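Local atomic coordinates of aeromonas extracellular serine protease (Aeromonas sobria, PDB entry 3WQB), a protein that cleaves peptide bonds after Lys-Lys and Lys-Arg pairs as a calcium-binding secreted serine protease of the furin subfamily, probably acting as a virulence factor. Residues D33-L38 against A292-D297; L68-N73 against A136-L141; A84-A89 against N128-K133; H115-S120 against T296-C301; M303-T308 against N329-G334. The protein carries 1 engineered substitution. All blocks are in the same frame, centred on the assembly; numbering follows the deposited sequence.

Overall arrangement
All five contacts lie within the subtilisin-like catalytic domain. Contacts 1, 4 and 5 surround one calcium ion; the centres of contacts 4 and 5 are about 7 Å apart. Contact 1 shares Thr296 and Asp297 with contact 4. Asp297 also ties both to contact 5, with OD1 2.7 Å from Tyr305 N. Contact 3 holds a second calcium ion and joins contact 1 through Gln35 NE2, 2.8 Å from Lys133 O. Contact 2 lies at the parallel sheet's edge, about 24 Å from contact 5 between centres. His115, the predicted charge-relay histidine, starts the helix of contact 4 and touches Tyr305 of contact 5, so this group adjoins the active site. The charge-relay serine position is the engineered Ala336.

Contact 1: residues D33-L38 against A292-D297; sequences DQQWYL and AMVTTD. With CA (calcium ion), chain E.
The run from Gln34 to Tyr37 lies at 103° to the one from Ala292 to Thr295, and the backbones are nearest at Gln35 and Val294, with CA atoms 5.6 Å apart. Two aromatic side chains bond to alternate carbonyls of the second segment. Trp36 NE1 donates to Ala292 O at 2.8 Å, standing well above the plane of that carbonyl. Tyr37 OH donates to Val294 O at 2.7 Å. The same hydroxyl accepts from Gln35 NE2 at 2.9 Å, so it is held from two directions. Gln35 NE2 also donates to Lys133 O. In the subtilisin-like fold the Trp36 and Tyr37 bonds join an N-terminal loop to strand 293-296, which pairs antiparallel with strand 328-329. Just past that strand, Asp297 OD2 binds calcium. Met293 packs against both rings. Bends at chi2 (-70°) and chi3 (-78°) fold its chain back, and the methyl CE lies over one face of Tyr37, 3.5 Å from the ring centroid, as a CH-pi contact. Gln35 CB lies over the opposite face. Met293 SD makes oblique Met-aromatic contacts with both rings, 4.9 Å from the centroid of the six-membered ring of Trp36. One water donates to Gln34 O and Ala292 O and accepts from Val294 N. Beside it, Val294 CG2 rests 3.6 Å from Gln34 O.

Contact 2: residues L68-N73 against A136-L141; sequences LGQGVN and APRAQL
Leu68 and Val72 supply the two carbonyls that hold the backbones together. Arg138 N donates to Leu68 O at 2.9 Å. Gln140 N donates to Val72 O, also at 2.9 Å, in a nearly straight bond (172°). A water accepts from Gly71 N and donates to Arg138 O, bridging the gap between them. Each segment also turns on itself: Gly69 to Val72 is a type II turn, and Ala136 to Ala139 is a type I turn. Among the apolar contacts, Leu68 CD2 meets Pro137 CG at 3.8 Å, and Leu68 CB meets Arg138 CG at 3.9 Å where the two chains cross at a slant. Gly69 CA fits close to Ala136 CB, 4.1 Å away. The guanidinium of Arg138 is laid over Gln70, with Gln70 CB 3.5 Å above its centre. Bonds from Leu68 N to Gln70 OE1 and from Gln70 NE2 to Gly66 O hold the Gln70 amide. Asn73 and Gln140 form a parallel beta bridge. Their side chains lie side by side, Asn73 OD1 touching Gln140 CB at 3.5 Å, while Asn73 ND2 bonds to Asp170 O. The bridge starts the pairing of strands 73-77 and 140-144 at one edge of the central parallel sheet of the subtilisin fold.

Contact 3: residues A84-A89 against N128-K133; sequences AHPDLA and NAIGTK. With CA (calcium ion), chain C.
Asp87 reaches from its loop to the calcium ion that the 128-133 loop wraps. Its CB points toward that loop. The first torsion (chi1 -141°) is away from a staggered value and carries the carboxylate to the metal, with CG 2.8 Å from calcium. Both oxygens then bind, OD1 at 2.4 Å and OD2 at 2.5 Å. OD1 also accepts from Asn128 ND2 at 2.9 Å; the carboxylate and the amide are nearly coplanar, 10° apart. OD2 accepts from Thr132 N at 3.0 Å. Each oxygen therefore has one metal bond and one hydrogen bond, which fixes the rotation of the group. Asn128 OD1 binds the calcium too and accepts from Ile130 N, making an Asx turn. Ile130 O and Thr132 O are further ligands, and Asn29 OD1 and Val126 O complete seven oxygens. This is like the strong calcium site of the subtilisins. Away from the metal, Ile130 CD1 packs on Pro86 CB at 3.7 Å. His85 ND1 accepts from Asp87 N in the plane of its ring. The 84-89 loop follows strand 73-77. The 128-133 loop links helix 115-124 to strand 140-144. Thr296 of strand 293-296 and Tyr328 of strand 328-329 pack against the Asp87 side chain.

Contact 4: residues H115-S120 against T296-C301; sequences HGTSVS and TDLPGC. With CA (calcium ion), chain E.
Thr296 makes the hydrogen bond of this contact: its OG1 donates to Thr117 O at 2.9 Å. Thr117 and Ser118 lie on helix 115-124. The hydroxyl stands above the carbonyl plane, 41° out of it, where a chi1 of 50° sets OG1 between the backbone N and the carbonyl carbon. A weaker CA-H...O contact runs the other way, from Ser118 CA to Thr296 O at 3.2 Å. Thr295 OG1 bonds to Ser118 O. The packing is led by Leu298 against Thr117. The two side chains cross at about a right angle, with Leu298 CD2 3.4 Å from Thr117 OG1 and 3.8 Å from Thr117 CB. Thr117 CG2 meets Asp297 O at 3.6 Å, while its OG1 has its main polar partner at Ala82. Asp297 OD2, Leu298 O and Gly300 O each bind calcium, joined by Met303 O, Asn306 O and Cys326 O. The Cys301-Cys326 disulfide closes the same loop. His115, the predicted charge-relay histidine, bonds to Asp78 through ND1 and to the backbone of another protein chain through NE2. The chemistry implies that a calcium-ordered loop docks on the histidine helix through neutral groups, while the metal probably balances the charge of the Asp297 carboxylate.

Contact 5: residues M303-T308 against N329-G334; sequences MGYNRT and NGVMNG. With CA (calcium ion), chain E.
Tyr305, from a calcium-binding loop, packs on an Asx turn formed by Asn329. The two side chains lie side by side and point the same way, with ring and amide planes 67° apart. Asn329 ND2 is 3.6 Å from Tyr305 CD2. Val331 CG2 touches Tyr305 CB at 3.7 Å, and Met332 SD lies at the ring edge, 4.2 Å from Tyr305 CE2. Next to it, Asn306 CB meets Asn329 CB at 4.1 Å. The Asn329 amide is fixed from its own segment. A chi1 of 74° turns it back over the chain, and OD1 accepts from Val331 N at 3.2 Å and from Met332 N at 3.1 Å; Val331 N lies in the carbonyl plane, on a lone pair. Asn329 ND2 is hydrogen-bonded outside the segments, to Ser118. Tyr305 is positioned by its backbone, where N donates to Asp297 OD1. On either side of it in sequence, Met303 O and Asn306 O bind the calcium. The Tyr305 side chain also touches His115, the predicted charge-relay histidine. Farther out, Arg307 forms salt bridges with Asp309 and Asp112. Its NH1 curls back to Gly304 O at 2.8 Å, with that oxygen in the plane of the guanidinium.

Contact 1: residues D33-L38 against A292-D297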
# COMPACT_ATOMS: atom_id res chain seq x y z
N ASP A 33 6.32 22.41 16.55
CA ASP A 33 7.56 22.85 15.91
C ASP A 33 8.56 21.72 15.70
O ASP A 33 9.57 21.92 15.02
CB ASP A 33 8.18 24.04 16.64
CG ASP A 33 7.37 25.31 16.49
OD1 ASP A 33 6.82 25.55 15.38
OD2 ASP A 33 7.27 26.08 17.47
N GLN A 34 8.28 20.55 16.27
CA GLN A 34 9.10 19.36 16.02
C GLN A 34 8.43 18.35 15.07
O GLN A 34 8.97 17.26 14.84
CB GLN A 34 9.56 18.73 17.33
CG GLN A 34 10.65 19.55 18.02
CD GLN A 34 12.02 19.35 17.40
OE1 GLN A 34 12.15 19.17 16.19
NE2 GLN A 34 13.05 19.38 18.23
N GLN A 35 7.28 18.73 14.53
CA GLN A 35 6.62 17.96 13.47
C GLN A 35 7.12 18.51 12.12
O GLN A 35 6.47 19.35 11.49
CB GLN A 35 5.10 18.09 13.57
CG GLN A 35 4.50 17.50 14.84
CD GLN A 35 3.02 17.79 14.95
OE1 GLN A 35 2.61 18.68 15.69
NE2 GLN A 35 2.22 17.06 14.18
N TRP A 36 8.29 18.04 11.70
CA TRP A 36 8.91 18.56 10.48
C TRP A 36 8.05 18.27 9.26
O TRP A 36 8.20 18.93 8.24
CB TRP A 36 10.32 17.96 10.27
CG TRP A 36 10.29 16.46 10.11
CD1 TRP A 36 10.38 15.53 11.10
CD2 TRP A 36 10.11 15.73 8.88
NE1 TRP A 36 10.28 14.26 10.57
CE2 TRP A 36 10.11 14.36 9.22
CE3 TRP A 36 9.96 16.10 7.54
CZ2 TRP A 36 9.95 13.35 8.26
CZ3 TRP A 36 9.81 15.10 6.58
CH2 TRP A 36 9.82 13.73 6.95
N TYR A 37 7.18 17.27 9.36
CA TYR A 37 6.33 16.93 8.25
C TYR A 37 5.26 17.98 7.97
O TYR A 37 4.81 18.13 6.83
CB TYR A 37 5.73 15.53 8.42
CG TYR A 37 4.97 15.27 9.70
CD1 TYR A 37 5.62 14.82 10.85
CD2 TYR A 37 3.58 15.39 9.74
CE1 TYR A 37 4.90 14.53 12.02
CE2 TYR A 37 2.86 15.11 10.90
CZ TYR A 37 3.53 14.68 12.03
OH TYR A 37 2.83 14.39 13.17
N LEU A 38 4.86 18.72 9.00
CA LEU A 38 3.97 19.86 8.80
C LEU A 38 4.72 21.02 8.16
O LEU A 38 4.23 21.64 7.21
CB LEU A 38 3.38 20.34 10.13
CG LEU A 38 2.54 19.38 10.98
CD1 LEU A 38 2.07 20.10 12.23
CD2 LEU A 38 1.36 18.86 10.17
N ALA A 292 12.04 11.21 12.61
CA ALA A 292 10.83 10.46 12.25
C ALA A 292 9.60 11.31 12.60
O ALA A 292 9.71 12.54 12.65
CB ALA A 292 10.81 9.08 12.92
N MET A 293 8.46 10.68 12.85
CA MET A 293 7.19 11.41 12.95
C MET A 293 6.78 11.57 14.41
O MET A 293 6.43 10.60 15.09
CB MET A 293 6.09 10.67 12.18
CG MET A 293 6.44 10.28 10.75
SD MET A 293 6.59 11.64 9.58
CE MET A 293 4.86 11.95 9.28
N VAL A 294 6.82 12.82 14.89
CA VAL A 294 6.32 13.13 16.22
C VAL A 294 4.80 13.12 16.20
O VAL A 294 4.17 13.82 15.40
CB VAL A 294 6.87 14.48 16.73
CG1 VAL A 294 6.19 14.88 18.04
CG2 VAL A 294 8.39 14.39 16.89
N THR A 295 4.20 12.31 17.07
CA THR A 295 2.77 12.05 17.00
C THR A 295 2.23 11.56 18.34
O THR A 295 2.96 11.48 19.33
CB THR A 295 2.47 11.02 15.88
OG1 THR A 295 1.05 10.92 15.68
CG2 THR A 295 3.06 9.65 16.20
N THR A 296 0.94 11.24 18.37
CA THR A 296 0.29 10.70 19.54
C THR A 296 0.67 9.23 19.77
O THR A 296 0.59 8.40 18.86
CB THR A 296 -1.23 10.81 19.40
OG1 THR A 296 -1.63 10.28 18.13
CG2 THR A 296 -1.68 12.26 19.47
N ASP A 297 1.06 8.93 21.00
CA ASP A 297 1.39 7.58 21.43
C ASP A 297 0.23 7.00 22.22
O ASP A 297 -0.70 7.72 22.58
CB ASP A 297 2.62 7.65 22.33
CG ASP A 297 3.28 6.30 22.52
OD1 ASP A 297 3.36 5.54 21.54
OD2 ASP A 297 3.71 6.01 23.66
CA CA E . 3.06 6.09 26.00
O HOH W 1 8.24 14.87 13.39

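Contact 2: residues L68-N73 against A136-L141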
# COMPACT_ATOMS: atom_id res chain seq x y z
N LEU A 68 -8.61 22.85 7.39
CA LEU A 68 -8.18 22.00 8.50
C LEU A 68 -8.84 20.63 8.53
O LEU A 68 -8.71 19.90 9.52
CB LEU A 68 -8.41 22.74 9.83
CG LEU A 68 -7.60 24.00 10.11
CD1 LEU A 68 -8.09 24.67 11.39
CD2 LEU A 68 -6.11 23.73 10.18
N GLY A 69 -9.55 20.26 7.47
CA GLY A 69 -10.18 18.95 7.41
C GLY A 69 -11.58 18.87 7.99
O GLY A 69 -12.13 17.78 8.13
N GLN A 70 -12.16 20.02 8.32
CA GLN A 70 -13.52 20.07 8.87
C GLN A 70 -14.53 19.38 7.97
O GLN A 70 -14.52 19.56 6.75
CB GLN A 70 -13.93 21.53 9.15
CG GLN A 70 -13.87 22.51 7.95
CD GLN A 70 -12.54 23.25 7.77
OE1 GLN A 70 -11.47 22.73 8.08
NE2 GLN A 70 -12.61 24.46 7.24
N GLY A 71 -15.35 18.53 8.58
CA GLY A 71 -16.41 17.81 7.87
C GLY A 71 -15.96 16.53 7.20
O GLY A 71 -16.78 15.84 6.59
N VAL A 72 -14.67 16.20 7.32
CA VAL A 72 -14.12 14.99 6.67
C VAL A 72 -13.95 13.82 7.64
O VAL A 72 -13.27 13.95 8.66
CB VAL A 72 -12.79 15.28 5.96
CG1 VAL A 72 -12.28 14.02 5.22
CG2 VAL A 72 -12.96 16.41 4.97
N ASN A 73 -14.58 12.69 7.31
CA ASN A 73 -14.55 11.49 8.13
C ASN A 73 -13.47 10.53 7.63
O ASN A 73 -13.47 10.16 6.45
CB ASN A 73 -15.91 10.78 8.13
CG ASN A 73 -16.99 11.56 8.85
OD1 ASN A 73 -16.71 12.36 9.75
ND2 ASN A 73 -18.23 11.33 8.45
N ALA A 136 -4.75 17.50 9.53
CA ALA A 136 -6.14 17.87 9.32
C ALA A 136 -6.82 17.79 10.69
O ALA A 136 -7.60 16.87 10.97
CB ALA A 136 -6.79 16.92 8.32
N PRO A 137 -6.53 18.78 11.57
CA PRO A 137 -6.91 18.67 12.98
C PRO A 137 -8.40 18.85 13.25
O PRO A 137 -8.83 18.76 14.41
CB PRO A 137 -6.08 19.76 13.65
CG PRO A 137 -5.90 20.79 12.60
CD PRO A 137 -5.80 20.03 11.29
N ARG A 138 -9.19 19.09 12.22
CA ARG A 138 -10.64 19.12 12.39
C ARG A 138 -11.34 17.92 11.74
O ARG A 138 -12.58 17.82 11.77
CB ARG A 138 -11.23 20.45 11.90
CG ARG A 138 -10.75 21.66 12.71
CD ARG A 138 -11.48 22.94 12.31
NE ARG A 138 -12.91 22.83 12.59
CZ ARG A 138 -13.87 23.55 12.01
NH1 ARG A 138 -13.58 24.46 11.09
NH2 ARG A 138 -15.13 23.35 12.36
N ALA A 139 -10.56 17.00 11.17
CA ALA A 139 -11.13 15.76 10.64
C ALA A 139 -11.62 14.87 11.79
O ALA A 139 -11.15 15.01 12.93
CB ALA A 139 -10.12 15.04 9.76
N GLN A 140 -12.53 13.95 11.48
CA GLN A 140 -13.10 13.05 12.49
C GLN A 140 -12.66 11.62 12.24
O GLN A 140 -12.69 11.16 11.11
CB GLN A 140 -14.63 13.14 12.50
CG GLN A 140 -15.17 14.50 12.94
CD GLN A 140 -15.61 14.52 14.38
OE1 GLN A 140 -14.83 14.81 15.29
NE2 GLN A 140 -16.89 14.24 14.61
N LEU A 141 -12.28 10.93 13.31
CA LEU A 141 -11.69 9.59 13.21
C LEU A 141 -12.59 8.47 13.71
O LEU A 141 -13.35 8.64 14.68
CB LEU A 141 -10.42 9.52 14.05
CG LEU A 141 -9.28 10.47 13.73
CD1 LEU A 141 -8.33 10.52 14.92
CD2 LEU A 141 -8.58 9.99 12.46
O HOH W 2 -15.16 17.47 11.06

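Contact 3: residues A84-A89 against N128-K133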
# COMPACT_ATOMS: atom_id res chain seq x y z
N ALA A 84 -9.56 7.47 23.89
CA ALA A 84 -9.59 8.42 25.00
C ALA A 84 -8.32 9.27 25.15
O ALA A 84 -8.22 10.06 26.09
CB ALA A 84 -9.91 7.69 26.30
N HIS A 85 -7.36 9.12 24.23
CA HIS A 85 -6.17 9.97 24.23
C HIS A 85 -6.57 11.43 24.30
O HIS A 85 -7.46 11.86 23.55
CB HIS A 85 -5.36 9.75 22.96
CG HIS A 85 -3.96 10.28 23.03
ND1 HIS A 85 -3.67 11.63 23.04
CD2 HIS A 85 -2.78 9.64 23.15
CE1 HIS A 85 -2.36 11.79 23.13
NE2 HIS A 85 -1.80 10.60 23.19
N PRO A 86 -5.93 12.22 25.18
CA PRO A 86 -6.35 13.61 25.34
C PRO A 86 -6.18 14.47 24.08
O PRO A 86 -6.89 15.48 23.92
CB PRO A 86 -5.45 14.14 26.48
CG PRO A 86 -4.33 13.17 26.58
CD PRO A 86 -4.87 11.84 26.13
N ASP A 87 -5.29 14.04 23.18
CA ASP A 87 -5.06 14.79 21.95
C ASP A 87 -5.74 14.16 20.74
O ASP A 87 -5.48 14.56 19.61
CB ASP A 87 -3.56 15.00 21.70
CG ASP A 87 -3.25 16.39 21.15
OD1 ASP A 87 -4.10 17.31 21.27
OD2 ASP A 87 -2.13 16.59 20.61
N LEU A 88 -6.63 13.18 20.99
CA LEU A 88 -7.43 12.56 19.92
C LEU A 88 -8.93 12.55 20.18
O LEU A 88 -9.73 12.62 19.24
CB LEU A 88 -6.99 11.11 19.65
CG LEU A 88 -5.55 10.93 19.15
CD1 LEU A 88 -5.17 9.46 19.16
CD2 LEU A 88 -5.37 11.52 17.75
N ALA A 89 -9.32 12.47 21.46
CA ALA A 89 -10.70 12.21 21.84
C ALA A 89 -11.72 13.15 21.21
O ALA A 89 -12.76 12.70 20.74
CB ALA A 89 -10.84 12.23 23.37
N ASN A 128 -4.93 22.30 19.95
CA ASN A 128 -5.21 22.79 21.30
C ASN A 128 -3.90 23.26 21.94
O ASN A 128 -3.01 23.76 21.24
CB ASN A 128 -5.93 21.71 22.11
CG ASN A 128 -5.20 20.38 22.10
OD1 ASN A 128 -4.01 20.32 21.76
ND2 ASN A 128 -5.89 19.30 22.46
N ALA A 129 -3.76 23.09 23.26
CA ALA A 129 -2.55 23.54 23.95
C ALA A 129 -1.68 22.39 24.45
O ALA A 129 -0.76 22.59 25.25
CB ALA A 129 -2.90 24.49 25.10
N ILE A 130 -1.97 21.18 23.96
CA ILE A 130 -1.19 19.99 24.32
C ILE A 130 -0.67 19.26 23.09
O ILE A 130 -1.23 19.39 22.01
CB ILE A 130 -1.97 19.01 25.24
CG1 ILE A 130 -3.23 18.49 24.53
CG2 ILE A 130 -2.33 19.68 26.57
CD1 ILE A 130 -3.88 17.29 25.23
N GLY A 131 0.42 18.51 23.26
CA GLY A 131 0.86 17.57 22.25
C GLY A 131 1.16 18.17 20.89
O GLY A 131 1.83 19.20 20.79
N THR A 132 0.64 17.50 19.87
CA THR A 132 0.95 17.82 18.48
C THR A 132 -0.26 18.45 17.79
O THR A 132 -1.34 18.59 18.38
CB THR A 132 1.31 16.53 17.71
OG1 THR A 132 0.27 15.56 17.91
CG2 THR A 132 2.66 15.96 18.19
N LYS A 133 -0.06 18.83 16.53
CA LYS A 133 -1.14 19.33 15.68
C LYS A 133 -1.30 18.38 14.51
O LYS A 133 -0.34 18.11 13.79
CB LYS A 133 -0.81 20.74 15.18
CG LYS A 133 -1.99 21.46 14.51
CD LYS A 133 -1.54 22.79 13.89
CE LYS A 133 -2.73 23.61 13.42
NZ LYS A 133 -2.31 24.83 12.64
CA CA C . -2.72 19.00 20.23

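Contact 4: residues H115-S120 against T296-C301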
# COMPACT_ATOMS: atom_id res chain seq x y z
N HIS A 115 0.64 1.51 16.82
CA HIS A 115 0.77 1.89 15.43
C HIS A 115 -0.43 2.72 14.96
O HIS A 115 -0.27 3.80 14.38
CB HIS A 115 0.93 0.59 14.64
CG HIS A 115 1.31 0.76 13.21
ND1 HIS A 115 0.39 0.77 12.19
CD2 HIS A 115 2.53 0.84 12.62
CE1 HIS A 115 1.02 0.89 11.03
NE2 HIS A 115 2.32 0.91 11.27
N GLY A 116 -1.64 2.24 15.24
CA GLY A 116 -2.86 2.90 14.80
C GLY A 116 -3.07 4.25 15.47
O GLY A 116 -3.58 5.19 14.86
N THR A 117 -2.69 4.34 16.74
CA THR A 117 -2.79 5.58 17.49
C THR A 117 -1.80 6.61 16.95
O THR A 117 -2.12 7.79 16.81
CB THR A 117 -2.61 5.30 18.99
OG1 THR A 117 -3.65 4.40 19.41
CG2 THR A 117 -2.67 6.57 19.83
N SER A 118 -0.60 6.15 16.62
CA SER A 118 0.41 7.02 16.01
C SER A 118 -0.04 7.52 14.63
O SER A 118 0.09 8.70 14.32
CB SER A 118 1.75 6.29 15.91
OG SER A 118 2.27 5.98 17.20
N VAL A 119 -0.56 6.62 13.81
CA VAL A 119 -1.17 6.96 12.52
C VAL A 119 -2.25 8.04 12.69
O VAL A 119 -2.25 9.06 11.98
CB VAL A 119 -1.77 5.69 11.85
CG1 VAL A 119 -2.71 6.02 10.70
CG2 VAL A 119 -0.66 4.78 11.36
N SER A 120 -3.16 7.81 13.64
CA SER A 120 -4.27 8.71 13.86
C SER A 120 -3.85 10.13 14.20
O SER A 120 -4.45 11.08 13.70
CB SER A 120 -5.21 8.15 14.94
OG SER A 120 -5.77 6.92 14.49
N THR A 296 0.94 11.24 18.37
CA THR A 296 0.29 10.70 19.54
C THR A 296 0.67 9.23 19.77
O THR A 296 0.59 8.40 18.86
CB THR A 296 -1.23 10.81 19.40
OG1 THR A 296 -1.63 10.28 18.13
CG2 THR A 296 -1.68 12.26 19.47
N ASP A 297 1.06 8.93 21.00
CA ASP A 297 1.39 7.58 21.43
C ASP A 297 0.23 7.00 22.22
O ASP A 297 -0.70 7.72 22.58
CB ASP A 297 2.62 7.65 22.33
CG ASP A 297 3.28 6.30 22.52
OD1 ASP A 297 3.36 5.54 21.54
OD2 ASP A 297 3.71 6.01 23.66
N LEU A 298 0.27 5.70 22.51
CA LEU A 298 -0.62 5.17 23.53
C LEU A 298 -0.37 5.94 24.84
O LEU A 298 0.78 6.18 25.20
CB LEU A 298 -0.39 3.68 23.76
CG LEU A 298 -0.62 2.75 22.57
CD1 LEU A 298 -0.45 1.30 22.98
CD2 LEU A 298 -1.99 2.97 21.97
N PRO A 299 -1.45 6.36 25.52
CA PRO A 299 -1.24 7.22 26.70
C PRO A 299 -0.53 6.51 27.86
O PRO A 299 -0.71 5.31 28.06
CB PRO A 299 -2.66 7.64 27.10
CG PRO A 299 -3.58 6.68 26.42
CD PRO A 299 -2.88 6.16 25.22
N GLY A 300 0.27 7.26 28.60
CA GLY A 300 0.93 6.73 29.78
C GLY A 300 2.32 6.21 29.50
O GLY A 300 2.66 5.88 28.36
N CYS A 301 3.13 6.13 30.54
CA CYS A 301 4.49 5.65 30.40
C CYS A 301 4.56 4.12 30.52
O CYS A 301 5.63 3.55 30.49
CB CYS A 301 5.43 6.37 31.38
SG CYS A 301 5.52 8.18 31.14
CA CA E . 3.06 6.09 26.00

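Contact 5: residues M303-T308 against N329-G334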
# COMPACT_ATOMS: atom_id res chain seq x y z
N MET A 303 2.46 2.28 28.32
CA MET A 303 1.93 1.83 27.03
C MET A 303 2.55 2.65 25.91
O MET A 303 2.83 3.84 26.07
CB MET A 303 0.41 2.03 26.98
CG MET A 303 -0.37 1.22 28.01
SD MET A 303 -0.39 -0.56 27.68
CE MET A 303 -1.59 -0.64 26.36
N GLY A 304 2.72 2.01 24.75
CA GLY A 304 3.08 2.73 23.54
C GLY A 304 4.54 2.67 23.18
O GLY A 304 5.35 2.00 23.86
N TYR A 305 4.90 3.37 22.11
CA TYR A 305 6.31 3.47 21.71
C TYR A 305 7.13 4.34 22.67
O TYR A 305 8.36 4.21 22.73
CB TYR A 305 6.44 4.03 20.29
CG TYR A 305 5.79 3.23 19.20
CD1 TYR A 305 5.73 1.83 19.25
CD2 TYR A 305 5.23 3.87 18.08
CE1 TYR A 305 5.14 1.10 18.23
CE2 TYR A 305 4.65 3.14 17.05
CZ TYR A 305 4.59 1.76 17.13
OH TYR A 305 4.01 1.05 16.10
N ASN A 306 6.45 5.20 23.42
CA ASN A 306 7.07 5.97 24.49
C ASN A 306 6.59 5.37 25.81
O ASN A 306 5.49 5.66 26.30
CB ASN A 306 6.71 7.46 24.37
CG ASN A 306 7.34 8.32 25.46
OD1 ASN A 306 8.12 7.83 26.28
ND2 ASN A 306 7.01 9.60 25.46
N ARG A 307 7.41 4.46 26.34
CA ARG A 307 7.11 3.79 27.59
C ARG A 307 8.41 3.41 28.29
O ARG A 307 9.43 3.19 27.64
CB ARG A 307 6.20 2.57 27.38
CG ARG A 307 6.84 1.38 26.69
CD ARG A 307 5.87 0.22 26.56
NE ARG A 307 6.53 -1.01 26.14
CZ ARG A 307 6.66 -1.42 24.88
NH1 ARG A 307 6.16 -0.69 23.89
NH2 ARG A 307 7.27 -2.56 24.60
N THR A 308 8.33 3.31 29.61
CA THR A 308 9.52 3.17 30.44
C THR A 308 10.39 1.97 30.08
O THR A 308 11.62 2.08 30.04
CB THR A 308 9.14 3.18 31.94
OG1 THR A 308 8.29 4.31 32.20
CG2 THR A 308 10.39 3.28 32.83
N ASN A 329 5.13 10.24 20.91
CA ASN A 329 6.37 9.55 20.56
C ASN A 329 7.03 10.24 19.37
O ASN A 329 6.37 11.02 18.68
CB ASN A 329 6.15 8.03 20.33
CG ASN A 329 5.46 7.72 19.00
OD1 ASN A 329 6.03 7.90 17.92
ND2 ASN A 329 4.24 7.17 19.08
N GLY A 330 8.31 9.97 19.15
CA GLY A 330 9.05 10.58 18.04
C GLY A 330 9.62 9.56 17.08
O GLY A 330 10.51 9.87 16.28
N VAL A 331 9.12 8.32 17.16
CA VAL A 331 9.70 7.22 16.39
C VAL A 331 8.75 6.62 15.35
O VAL A 331 9.14 5.72 14.61
CB VAL A 331 10.23 6.09 17.31
CG1 VAL A 331 11.33 6.61 18.22
CG2 VAL A 331 9.09 5.46 18.12
N MET A 332 7.52 7.12 15.28
CA MET A 332 6.61 6.63 14.25
C MET A 332 7.19 6.91 12.87
O MET A 332 7.75 7.97 12.64
CB MET A 332 5.22 7.25 14.41
CG MET A 332 4.19 6.79 13.41
SD MET A 332 4.01 5.00 13.37
CE MET A 332 2.78 4.84 12.08
N ASN A 333 7.07 5.96 11.95
CA ASN A 333 7.74 6.07 10.67
C ASN A 333 7.07 5.19 9.62
O ASN A 333 5.93 4.75 9.80
CB ASN A 333 9.22 5.70 10.82
CG ASN A 333 9.42 4.23 11.12
OD1 ASN A 333 8.46 3.51 11.39
ND2 ASN A 333 10.67 3.77 11.07
N GLY A 334 7.76 4.94 8.52
CA GLY A 334 7.32 3.96 7.54
C GLY A 334 6.40 4.51 6.48
O GLY A 334 5.96 5.67 6.52
CA CA E . 3.06 6.09 26.00